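Local coordinates for C-type diheme-containing protein (Kuenenia stuttgartiensis, PDB 6H5L) that probably carries electrons through its covalently attached c-type hemes, as part of a reductase complex with a hydroxylamine oxidoreductase-like protein, at residues F162-F167 with N192-P197. Numbering follows the deposited sequence.
Sequences FPIKPF and NGTPMP. With HEC (heme c), chain K.
Thr194 meets Ile164 methyl to methyl, its CG2 lying 3.6 Å from Ile164 CD1, while its hydroxyl serves its own loop: OG1 hydrogen-bonds to Leu191 O and accepts a weak bond from the backbone N of Met196. Next along, Pro195 brings its CD to the other branch of the isoleucine, 3.9 Å from Ile164 CG2. The two side chains run past each other in opposite senses, and both also pack on the heme methyl CMD, which Pro195 CG approaches to 3.7 Å. Ile164 holds its CG1 arm anti to the backbone N (chi1 178°), an extended course that carries CD1 to where it meets Thr194 on one flank and the heme propionate on another, about a right angle apart, with O1D at 3.3 Å. Cut back to alanine, Ile164 would probably leave a gap beside CMD and take from Thr194 CG2 and Pro195 CD the branches they rest on. Met196 then turns to the iron: its chain, bent at chi2 (71°), brings SD to 2.3 Å from FE, with His142 as the other axial ligand. In 162-167, Phe167 directs its ring edge at the second propionate, CZ being 3.3 Å from O1A in the ring plane. Together the loops line part of the methionine side and the propionates of a His/Met-ligated heme, as in class I c-type cytochrome domains.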
ATOM      1  N   PHE B 162      21.601   3.759 -44.845  1.00 41.37           N
ATOM      2  CA  PHE B 162      21.064   2.897 -43.803  1.00 34.01           C
ATOM      3  C   PHE B 162      20.227   3.691 -42.810  1.00 39.26           C
ATOM      4  O   PHE B 162      20.550   4.845 -42.507  1.00 34.15           O
ATOM      5  CB  PHE B 162      22.187   2.187 -43.048  1.00 27.49           C
ATOM      6  CG  PHE B 162      22.790   1.038 -43.798  1.00 33.47           C
ATOM      7  CD1 PHE B 162      22.178  -0.205 -43.791  1.00 27.32           C
ATOM      8  CD2 PHE B 162      23.970   1.196 -44.503  1.00 31.83           C
ATOM      9  CE1 PHE B 162      22.730  -1.269 -44.477  1.00 34.26           C
ATOM     10  CE2 PHE B 162      24.529   0.138 -45.192  1.00 37.76           C
ATOM     11  CZ  PHE B 162      23.909  -1.097 -45.179  1.00 37.20           C
ATOM     12  N   PRO B 163      19.156   3.082 -42.310  1.00 39.27           N
ATOM     13  CA  PRO B 163      18.399   3.695 -41.214  1.00 33.80           C
ATOM     14  C   PRO B 163      19.297   3.977 -40.019  1.00 31.75           C
ATOM     15  O   PRO B 163      20.029   3.101 -39.548  1.00 36.15           O
ATOM     16  CB  PRO B 163      17.340   2.637 -40.883  1.00 28.40           C
ATOM     17  CG  PRO B 163      17.216   1.807 -42.124  1.00 23.75           C
ATOM     18  CD  PRO B 163      18.563   1.814 -42.771  1.00 33.67           C
ATOM     19  N   ILE B 164      19.258   5.219 -39.540  1.00 28.99           N
ATOM     20  CA  ILE B 164      19.924   5.607 -38.297  1.00 31.68           C
ATOM     21  C   ILE B 164      18.866   6.294 -37.437  1.00 34.78           C
ATOM     22  O   ILE B 164      18.704   7.518 -37.460  1.00 34.38           O
ATOM     23  CB  ILE B 164      21.153   6.499 -38.531  1.00 23.86           C
ATOM     24  CG1 ILE B 164      21.799   6.922 -37.208  1.00 24.78           C
ATOM     25  CG2 ILE B 164      20.833   7.699 -39.425  1.00 21.62           C
ATOM     26  CD1 ILE B 164      23.228   7.408 -37.362  1.00 18.65           C
ATOM     27  N   LYS B 165      18.142   5.503 -36.660  1.00 35.31           N
ATOM     28  CA  LYS B 165      17.163   6.034 -35.722  1.00 29.32           C
ATOM     29  C   LYS B 165      17.882   6.407 -34.435  1.00 27.23           C
ATOM     30  O   LYS B 165      18.533   5.542 -33.834  1.00 33.03           O
ATOM     31  CB  LYS B 165      16.082   5.005 -35.448  1.00 37.67           C
ATOM     32  CG  LYS B 165      14.980   5.467 -34.522  1.00 32.13           C
ATOM     33  CD  LYS B 165      13.857   4.439 -34.468  1.00 31.13           C
ATOM     34  CE  LYS B 165      12.795   4.807 -33.437  1.00 27.23           C
ATOM     35  NZ  LYS B 165      13.286   4.751 -32.026  1.00 25.97           N
ATOM     36  N   PRO B 166      17.822   7.664 -33.993  1.00 36.34           N
ATOM     37  CA  PRO B 166      18.633   8.085 -32.839  1.00 27.87           C
ATOM     38  C   PRO B 166      18.336   7.241 -31.610  1.00 26.39           C
ATOM     39  O   PRO B 166      17.201   7.178 -31.133  1.00 35.27           O
ATOM     40  CB  PRO B 166      18.228   9.550 -32.639  1.00 22.30           C
ATOM     41  CG  PRO B 166      16.901   9.674 -33.313  1.00 33.62           C
ATOM     42  CD  PRO B 166      16.942   8.742 -34.477  1.00 32.71           C
ATOM     43  N   PHE B 167      19.374   6.576 -31.108  1.00 26.54           N
ATOM     44  CA  PHE B 167      19.223   5.713 -29.950  1.00 27.01           C
ATOM     45  C   PHE B 167      18.797   6.522 -28.728  1.00 37.60           C
ATOM     46  O   PHE B 167      19.043   7.728 -28.624  1.00 33.90           O
ATOM     47  CB  PHE B 167      20.530   4.971 -29.659  1.00 23.68           C
ATOM     48  CG  PHE B 167      21.663   5.872 -29.246  1.00 31.29           C
ATOM     49  CD1 PHE B 167      22.498   6.437 -30.196  1.00 30.11           C
ATOM     50  CD2 PHE B 167      21.895   6.149 -27.908  1.00 32.25           C
ATOM     51  CE1 PHE B 167      23.539   7.266 -29.819  1.00 34.63           C
ATOM     52  CE2 PHE B 167      22.933   6.978 -27.525  1.00 28.54           C
ATOM     53  CZ  PHE B 167      23.757   7.536 -28.481  1.00 31.12           C
ATOM     54  N   ASN B 192      29.815  13.418 -38.851  1.00 33.71           N
ATOM     55  CA  ASN B 192      29.924  13.252 -40.297  1.00 28.38           C
ATOM     56  C   ASN B 192      29.278  11.948 -40.747  1.00 38.00           C
ATOM     57  O   ASN B 192      29.527  10.883 -40.173  1.00 36.99           O
ATOM     58  CB  ASN B 192      31.394  13.283 -40.716  1.00 31.52           C
ATOM     59  CG  ASN B 192      32.017  14.659 -40.576  1.00 29.08           C
ATOM     60  OD1 ASN B 192      31.398  15.589 -40.057  1.00 32.52           O
ATOM     61  ND2 ASN B 192      33.255  14.792 -41.033  1.00 26.40           N
ATOM     62  N   GLY B 193      28.440  12.038 -41.778  1.00 35.37           N
ATOM     63  CA  GLY B 193      27.766  10.887 -42.334  1.00 25.63           C
ATOM     64  C   GLY B 193      26.363  10.660 -41.814  1.00 34.11           C
ATOM     65  O   GLY B 193      25.673   9.764 -42.315  1.00 37.68           O
ATOM     66  N   THR B 194      25.926  11.434 -40.829  1.00 31.84           N
ATOM     67  CA  THR B 194      24.622  11.300 -40.206  1.00 34.15           C
ATOM     68  C   THR B 194      23.864  12.614 -40.306  1.00 32.07           C
ATOM     69  O   THR B 194      24.473  13.676 -40.480  1.00 35.73           O
ATOM     70  CB  THR B 194      24.758  10.891 -38.730  1.00 30.26           C
ATOM     71  OG1 THR B 194      25.223  12.010 -37.964  1.00 32.27           O
ATOM     72  CG2 THR B 194      25.739   9.742 -38.582  1.00 25.77           C
ATOM     73  N   PRO B 195      22.529  12.583 -40.205  1.00 34.37           N
ATOM     74  CA  PRO B 195      21.760  13.837 -40.201  1.00 26.31           C
ATOM     75  C   PRO B 195      21.960  14.683 -38.955  1.00 35.04           C
ATOM     76  O   PRO B 195      21.340  15.748 -38.849  1.00 36.81           O
ATOM     77  CB  PRO B 195      20.304  13.355 -40.315  1.00 27.14           C
ATOM     78  CG  PRO B 195      20.322  11.968 -39.782  1.00 27.98           C
ATOM     79  CD  PRO B 195      21.649  11.402 -40.204  1.00 31.56           C
ATOM     80  N   MET B 196      22.793  14.248 -38.009  1.00 35.30           N
ATOM     81  CA  MET B 196      23.143  15.031 -36.831  1.00 30.26           C
ATOM     82  C   MET B 196      24.230  16.031 -37.203  1.00 35.47           C
ATOM     83  O   MET B 196      25.400  15.651 -37.349  1.00 36.56           O
ATOM     84  CB  MET B 196      23.613  14.116 -35.697  1.00 31.27           C
ATOM     85  CG  MET B 196      24.075  14.848 -34.450  1.00 31.14           C
ATOM     86  SD  MET B 196      22.728  15.612 -33.527  1.00 27.79           S
ATOM     87  CE  MET B 196      23.657  16.577 -32.340  1.00 26.62           C
ATOM     88  N   PRO B 197      23.892  17.311 -37.366  1.00 33.87           N
ATOM     89  CA  PRO B 197      24.872  18.269 -37.889  1.00 31.68           C
ATOM     90  C   PRO B 197      25.726  18.893 -36.800  1.00 32.97           C
ATOM     91  O   PRO B 197      25.605  18.547 -35.621  1.00 34.37           O
ATOM     92  CB  PRO B 197      23.983  19.315 -38.568  1.00 23.21           C
ATOM     93  CG  PRO B 197      22.775  19.358 -37.675  1.00 23.07           C
ATOM     94  CD  PRO B 197      22.594  17.958 -37.101  1.00 26.85           C
TER
HETATM   95 FE   HEC K 301      20.964  14.524 -32.528  1.00 27.58          FE
HETATM   96  CHA HEC K 301      23.213  11.948 -32.217  1.00 26.54           C
HETATM   97  CHB HEC K 301      21.848  15.652 -29.403  1.00 35.29           C
HETATM   98  CHC HEC K 301      18.994  17.303 -32.962  1.00 37.41           C
HETATM   99  CHD HEC K 301      19.526  13.056 -35.261  1.00 31.42           C
HETATM  100  NA  HEC K 301      22.334  13.943 -31.096  1.00 29.06           N
HETATM  101  C1A HEC K 301      23.074  12.778 -31.125  1.00 25.67           C
HETATM  102  C2A HEC K 301      23.674  12.593 -29.817  1.00 27.25           C
HETATM  103  C3A HEC K 301      23.294  13.614 -29.040  1.00 30.23           C
HETATM  104  C4A HEC K 301      22.444  14.485 -29.829  1.00 32.28           C
HETATM  105  CMA HEC K 301      23.685  13.842 -27.563  1.00 34.70           C
HETATM  106  CAA HEC K 301      24.584  11.412 -29.403  1.00 20.58           C
HETATM  107  CBA HEC K 301      26.045  11.856 -29.364  1.00 15.93           C
HETATM  108  CGA HEC K 301      26.917  10.682 -29.000  1.00 23.21           C
HETATM  109  O1A HEC K 301      26.389   9.543 -28.921  1.00 31.14           O
HETATM  110  O2A HEC K 301      28.141  10.882 -28.793  1.00 27.35           O
HETATM  111  NB  HEC K 301      20.441  16.141 -31.359  1.00 35.74           N
HETATM  112  C1B HEC K 301      21.060  16.483 -30.173  1.00 33.88           C
HETATM  113  C2B HEC K 301      20.750  17.867 -29.883  1.00 39.92           C
HETATM  114  C3B HEC K 301      19.957  18.329 -30.863  1.00 34.82           C
HETATM  115  C4B HEC K 301      19.750  17.250 -31.811  1.00 38.37           C
HETATM  116  CMB HEC K 301      21.246  18.623 -28.629  1.00 35.80           C
HETATM  117  CAB HEC K 301      19.345  19.743 -31.002  1.00 25.70           C
HETATM  118  CBB HEC K 301      20.419  20.848 -31.110  1.00 30.26           C
HETATM  119  NC  HEC K 301      19.495  15.060 -33.838  1.00 36.54           N
HETATM  120  C1C HEC K 301      18.863  16.290 -33.889  1.00 39.48           C
HETATM  121  C2C HEC K 301      18.153  16.377 -35.150  1.00 32.34           C
HETATM  122  C3C HEC K 301      18.192  15.162 -35.718  1.00 32.40           C
HETATM  123  C4C HEC K 301      19.111  14.335 -34.949  1.00 33.93           C
HETATM  124  CMC HEC K 301      17.176  17.521 -35.514  1.00 34.19           C
HETATM  125  CAC HEC K 301      17.505  14.743 -37.041  1.00 38.47           C
HETATM  126  CBC HEC K 301      18.124  15.498 -38.237  1.00 43.04           C
HETATM  127  ND  HEC K 301      21.308  12.755 -33.570  1.00 34.35           N
HETATM  128  C1D HEC K 301      20.601  12.381 -34.711  1.00 28.02           C
HETATM  129  C2D HEC K 301      21.181  11.161 -35.227  1.00 23.48           C
HETATM  130  C3D HEC K 301      22.335  10.813 -34.276  1.00 27.83           C
HETATM  131  C4D HEC K 301      22.336  11.859 -33.278  1.00 26.11           C
HETATM  132  CMD HEC K 301      20.733  10.374 -36.476  1.00 26.96           C
HETATM  133  CAD HEC K 301      23.295   9.605 -34.360  1.00 19.00           C
HETATM  134  CBD HEC K 301      22.635   8.379 -33.734  1.00 28.63           C
HETATM  135  CGD HEC K 301      23.501   7.164 -33.939  1.00 31.20           C
HETATM  136  O1D HEC K 301      24.674   7.321 -34.370  1.00 15.12           O
HETATM  137  O2D HEC K 301      23.017   6.032 -33.673  1.00 36.78           O